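Local structure of glyoxalase family protein (Enterococcus faecalis, 2P25) at residues A[74-78]-A[120-124]; A[96-100]-A[112-116]. The protein is of unknown function but belongs to the glyoxalase/bleomycin resistance protein/dioxygenase superfamily, assembling as a dimer of chains built round two mixed beta-sheets. All coordinates share one frame; numbering follows the deposited sequence.

Contact 1: residues A[74-78]-A[120-124]; sequences LRHLA and LPLEL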
loop_
_atom_site.group_PDB
_atom_site.type_symbol
_atom_site.label_atom_id
_atom_site.label_comp_id
_atom_site.label_asym_id
_atom_site.label_seq_id
_atom_site.Cartn_x
_atom_site.Cartn_y
_atom_site.Cartn_z
ATOM N N LEU A 74 -1.563 -6.482 -0.083
ATOM C CA LEU A 74 -1.416 -5.256 0.728
ATOM C C LEU A 74 -2.479 -5.193 1.822
ATOM O O LEU A 74 -3.657 -5.437 1.568
ATOM C CB LEU A 74 -1.488 -4.056 -0.188
ATOM C CG LEU A 74 -0.196 -3.828 -0.992
ATOM C CD1 LEU A 74 -0.474 -2.949 -2.224
ATOM C CD2 LEU A 74 0.860 -3.170 -0.075
ATOM N N ARG A 75 -2.041 -4.879 3.037
ATOM C CA ARG A 75 -2.881 -4.942 4.233
ATOM C C ARG A 75 -3.355 -3.555 4.700
ATOM O O ARG A 75 -4.545 -3.327 4.922
ATOM C CB ARG A 75 -2.061 -5.592 5.371
ATOM C CG ARG A 75 -2.765 -5.674 6.705
ATOM C CD ARG A 75 -1.748 -6.270 7.680
ATOM N NE ARG A 75 -2.229 -6.440 9.041
ATOM C CZ ARG A 75 -2.283 -7.613 9.692
ATOM N NH1 ARG A 75 -1.950 -8.780 9.108
ATOM N NH2 ARG A 75 -2.718 -7.623 10.943
ATOM N N HIS A 76 -2.412 -2.660 4.912
ATOM C CA HIS A 76 -2.767 -1.294 5.364
ATOM C C HIS A 76 -1.735 -0.287 4.950
ATOM O O HIS A 76 -0.643 -0.651 4.509
ATOM C CB HIS A 76 -3.102 -1.239 6.870
ATOM C CG HIS A 76 -1.934 -1.484 7.798
ATOM N ND1 HIS A 76 -0.846 -0.645 7.884
ATOM C CD2 HIS A 76 -1.737 -2.447 8.732
ATOM C CE1 HIS A 76 -0.014 -1.091 8.813
ATOM N NE2 HIS A 76 -0.523 -2.198 9.322
ATOM N N LEU A 77 -2.084 0.999 5.097
ATOM C CA LEU A 77 -1.162 2.081 4.812
ATOM C C LEU A 77 -1.062 2.887 6.092
ATOM O O LEU A 77 -2.077 3.107 6.736
ATOM C CB LEU A 77 -1.759 2.987 3.732
ATOM C CG LEU A 77 -1.005 4.217 3.288
ATOM C CD1 LEU A 77 0.387 3.849 2.785
ATOM C CD2 LEU A 77 -1.843 4.870 2.148
ATOM N N ALA A 78 0.156 3.249 6.491
ATOM C CA ALA A 78 0.352 3.951 7.765
ATOM C C ALA A 78 0.922 5.324 7.516
ATOM O O ALA A 78 1.872 5.456 6.735
ATOM C CB ALA A 78 1.306 3.155 8.634
ATOM N N LEU A 120 -10.905 0.111 4.407
ATOM C CA LEU A 120 -9.451 -0.036 4.323
ATOM C C LEU A 120 -8.835 0.496 5.606
ATOM O O LEU A 120 -9.082 1.654 5.955
ATOM C CB LEU A 120 -8.874 0.750 3.139
ATOM C CG LEU A 120 -7.338 0.661 2.993
ATOM C CD1 LEU A 120 -6.803 -0.811 2.856
ATOM C CD2 LEU A 120 -6.902 1.513 1.815
ATOM N N PRO A 121 -8.058 -0.333 6.336
ATOM C CA PRO A 121 -7.378 0.216 7.527
ATOM C C PRO A 121 -6.279 1.203 7.166
ATOM O O PRO A 121 -5.406 0.925 6.310
ATOM C CB PRO A 121 -6.779 -1.034 8.220
ATOM C CG PRO A 121 -7.513 -2.227 7.577
ATOM C CD PRO A 121 -7.804 -1.775 6.173
ATOM N N LEU A 122 -6.308 2.350 7.849
ATOM C CA LEU A 122 -5.312 3.389 7.675
ATOM C C LEU A 122 -4.767 3.666 9.061
ATOM O O LEU A 122 -5.526 3.969 9.993
ATOM C CB LEU A 122 -5.938 4.641 7.055
ATOM C CG LEU A 122 -6.524 4.408 5.647
ATOM C CD1 LEU A 122 -7.327 5.641 5.189
ATOM C CD2 LEU A 122 -5.341 4.150 4.676
ATOM N N GLU A 123 -3.456 3.528 9.209
ATOM C CA GLU A 123 -2.849 3.686 10.527
ATOM C C GLU A 123 -2.262 5.082 10.732
ATOM O O GLU A 123 -1.716 5.668 9.799
ATOM C CB GLU A 123 -1.778 2.633 10.676
ATOM C CG GLU A 123 -1.187 2.473 12.063
ATOM C CD GLU A 123 0.016 1.553 12.035
ATOM O OE1 GLU A 123 -0.149 0.363 11.721
ATOM O OE2 GLU A 123 1.142 2.010 12.265
ATOM N N LEU A 124 -2.337 5.576 11.970
ATOM C CA LEU A 124 -1.553 6.729 12.418
ATOM C C LEU A 124 -0.492 6.210 13.368
ATOM O O LEU A 124 -0.787 5.410 14.270
ATOM C CB LEU A 124 -2.457 7.719 13.163
ATOM C CG LEU A 124 -3.658 8.335 12.439
ATOM C CD1 LEU A 124 -4.454 9.249 13.391
ATOM C CD2 LEU A 124 -3.198 9.096 11.209
#

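Contact 2: residues A[96-100]-A[112-116]; sequences IETEP and TFFFD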
loop_
_atom_site.group_PDB
_atom_site.type_symbol
_atom_site.label_atom_id
_atom_site.label_comp_id
_atom_site.label_asym_id
_atom_site.label_seq_id
_atom_site.Cartn_x
_atom_site.Cartn_y
_atom_site.Cartn_z
ATOM N N ILE A 96 -14.869 10.966 11.181
ATOM C CA ILE A 96 -14.106 9.745 10.948
ATOM C C ILE A 96 -13.698 9.156 12.289
ATOM O O ILE A 96 -12.915 9.756 13.016
ATOM C CB ILE A 96 -12.855 10.015 10.095
ATOM C CG1 ILE A 96 -13.274 10.499 8.705
ATOM C CG2 ILE A 96 -11.950 8.726 10.009
ATOM C CD1 ILE A 96 -12.115 11.132 7.903
ATOM N N GLU A 97 -14.248 7.986 12.600
ATOM C CA GLU A 97 -13.962 7.291 13.860
ATOM C C GLU A 97 -12.552 6.717 13.934
ATOM O O GLU A 97 -11.978 6.321 12.922
ATOM C CB GLU A 97 -14.985 6.190 14.097
ATOM C CG GLU A 97 -16.376 6.727 14.247
ATOM C CD GLU A 97 -17.311 5.692 14.841
ATOM O OE1 GLU A 97 -17.080 5.290 16.003
ATOM O OE2 GLU A 97 -18.256 5.267 14.136
ATOM N N THR A 98 -11.990 6.715 15.141
ATOM C CA THR A 98 -10.663 6.167 15.359
ATOM C C THR A 98 -10.751 5.134 16.467
ATOM O O THR A 98 -11.573 5.273 17.399
ATOM C CB THR A 98 -9.631 7.275 15.724
ATOM O OG1 THR A 98 -10.187 8.157 16.698
ATOM C CG2 THR A 98 -9.245 8.090 14.481
ATOM N N GLU A 99 -9.956 4.076 16.340
ATOM C CA GLU A 99 -9.796 3.093 17.417
ATOM C C GLU A 99 -9.117 3.728 18.639
ATOM O O GLU A 99 -8.409 4.736 18.513
ATOM C CB GLU A 99 -8.979 1.887 16.959
ATOM C CG GLU A 99 -9.641 1.079 15.853
ATOM C CD GLU A 99 -8.838 -0.134 15.495
ATOM O OE1 GLU A 99 -7.634 -0.195 15.842
ATOM O OE2 GLU A 99 -9.406 -1.029 14.845
ATOM N N PRO A 100 -9.346 3.154 19.840
ATOM C CA PRO A 100 -8.630 3.678 21.013
ATOM C C PRO A 100 -7.111 3.673 20.789
ATOM O O PRO A 100 -6.566 2.781 20.150
ATOM C CB PRO A 100 -8.981 2.684 22.127
ATOM C CG PRO A 100 -10.263 2.041 21.671
ATOM C CD PRO A 100 -10.264 2.054 20.182
ATOM N N THR A 112 -2.831 4.305 16.205
ATOM C CA THR A 112 -4.218 3.871 16.147
ATOM C C THR A 112 -4.578 3.690 14.657
ATOM O O THR A 112 -3.743 3.949 13.770
ATOM C CB THR A 112 -5.183 4.861 16.828
ATOM O OG1 THR A 112 -6.494 4.240 16.923
ATOM C CG2 THR A 112 -5.283 6.182 16.023
ATOM N N PHE A 113 -5.812 3.264 14.410
ATOM C CA PHE A 113 -6.344 3.063 13.062
ATOM C C PHE A 113 -7.644 3.813 12.871
ATOM O O PHE A 113 -8.441 3.983 13.803
ATOM C CB PHE A 113 -6.652 1.582 12.794
ATOM C CG PHE A 113 -5.446 0.734 12.504
ATOM C CD1 PHE A 113 -5.017 0.544 11.190
ATOM C CD2 PHE A 113 -4.738 0.142 13.542
ATOM C CE1 PHE A 113 -3.895 -0.267 10.917
ATOM C CE2 PHE A 113 -3.611 -0.672 13.287
ATOM C CZ PHE A 113 -3.182 -0.862 11.991
ATOM N N PHE A 114 -7.840 4.276 11.643
ATOM C CA PHE A 114 -9.141 4.696 11.158
ATOM C C PHE A 114 -9.353 3.941 9.843
ATOM O O PHE A 114 -8.489 3.160 9.447
ATOM C CB PHE A 114 -9.251 6.225 11.005
ATOM C CG PHE A 114 -8.285 6.839 10.014
ATOM C CD1 PHE A 114 -8.761 7.358 8.795
ATOM C CD2 PHE A 114 -6.931 6.961 10.321
ATOM C CE1 PHE A 114 -7.896 7.958 7.882
ATOM C CE2 PHE A 114 -6.055 7.542 9.409
ATOM C CZ PHE A 114 -6.541 8.056 8.202
ATOM N N PHE A 115 -10.503 4.119 9.197
ATOM C CA PHE A 115 -10.846 3.271 8.050
ATOM C C PHE A 115 -11.448 4.119 6.987
ATOM O O PHE A 115 -12.172 5.073 7.271
ATOM C CB PHE A 115 -11.834 2.178 8.492
ATOM C CG PHE A 115 -11.267 1.301 9.556
ATOM C CD1 PHE A 115 -10.540 0.168 9.214
ATOM C CD2 PHE A 115 -11.396 1.645 10.921
ATOM C CE1 PHE A 115 -9.948 -0.617 10.213
ATOM C CE2 PHE A 115 -10.804 0.871 11.906
ATOM C CZ PHE A 115 -10.088 -0.255 11.558
ATOM N N ASP A 116 -11.115 3.777 5.742
ATOM C CA ASP A 116 -11.704 4.476 4.594
ATOM C C ASP A 116 -13.159 4.010 4.390
ATOM O O ASP A 116 -13.644 3.132 5.120
ATOM C CB ASP A 116 -10.751 4.420 3.368
ATOM C CG ASP A 116 -11.068 3.275 2.372
ATOM O OD1 ASP A 116 -11.826 2.358 2.678
ATOM O OD2 ASP A 116 -10.516 3.345 1.247
HETATM O O HOH W 1 -12.820 5.288 10.539
#

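Contact 1: residues A[74-78]-A[120-124]
Glu123 and Ala78 meet as neighbours on adjacent parallel strands, their CB atoms 3.7 Å apart. With Glu123 CG anti to the backbone N (chi1 -170°) and the chain extended beyond it, the carboxylate is carried out from the sheet and over toward the ring of His76. The two groups cross obliquely, their planes 53° apart; OE1 turns to the ring, while OE2 lies 3.8 Å from Ala78 CB. Nearer the start of the strands, His76 CB sits 3.2 Å from Pro121 O and packs against Pro121 CB. The other face is apolar: the CD2 branch of Leu122 reaches back to Leu77 CB at 3.9 Å. Between the two segments one nearly straight backbone hydrogen bond forms, Glu123 N to Leu77 O at 2.9 Å; further along, the Glu123 backbone bonds to Phe79. Leu77 O also receives a CA-H contact from Leu122. On the second subunit, His8 is hydrogen-bonded to Glu123 OE2, and an antiparallel strand pairs with 74-78, extending the sheet across the interface. One face is therefore leucine packing; the other gathers His76, Glu123 and His8 of the second subunit into a buried polar cluster, reminiscent of the histidine and glutamate metal sites of many relatives.

Contact 2: residues A[96-100]-A[112-116]
Glu99 turns CG anti to its own carbonyl carbon (chi1 -64°) and runs extended, which lays its chain alongside Phe113 and across Phe115. Thr112, for its part, holds OG1 anti to the backbone N (chi1 -170°), aimed at the carbonyl of Glu99. That hydroxyl donates a short hydrogen bond, Thr112 OG1 to Glu99 O at 2.5 Å, approaching from well above the carbonyl plane. A conventional backbone bond joins Glu99 N to Phe113 O at 3.0 Å, almost linear, so Glu99 is gripped through both its N-H and its C=O. Further along, a water spans loop and strand, donating to Glu97 O at 2.7 Å and accepting from Phe115 N at 2.9 Å; here the loop has drawn away from the strand. The Glu99 carboxylate lies between Phe113 and Phe115. OE2 meets the edge of the Phe115 ring in its plane, 3.4 Å from CZ, whereas OE1 lies 3.7 Å from Phe113 CB and forms a salt bridge to Arg102. Toward the other face, Ile96 rests its CG2 methyl on Phe114, 3.7 Å from CD1, and Thr98 CG2 packs on Phe114 CB. Thr98 OG1 is hydrogen-bonded to Asn92. The loop, which follows helix 84-93 in the chain and leads into the short strand 102-103, thus flanks strand 110-115: Leu91 lies against Ile96 and Phe114, Ile88 against Thr98 and Thr112, and Phe22 of helix 16-26 joins Ile96 and Phe114 in the same apolar layer.

How the contacts relate
Both contacts belong to one mixed sheet, contact 2 nested within the chain loop that contact 1 closes. Strands 110-115 and 121-125 are antiparallel neighbours, joined by probable backbone hydrogen bonds of 2.8 Å from Leu124 N to Thr112 O and from Leu122 N to Phe114 O. Contact 1 is buried and pairs two true strands beside the dimer interface; contact 2, partly buried, applies an irregular loop to the strand on the far side of 121-125. Their glutamates differ accordingly: Glu123 turns to histidines, one from the second subunit, while Glu99 is held by Arg102 in its own chain. Phe113 links the two, packing on Glu123 and meeting the His76 ring edge-to-face.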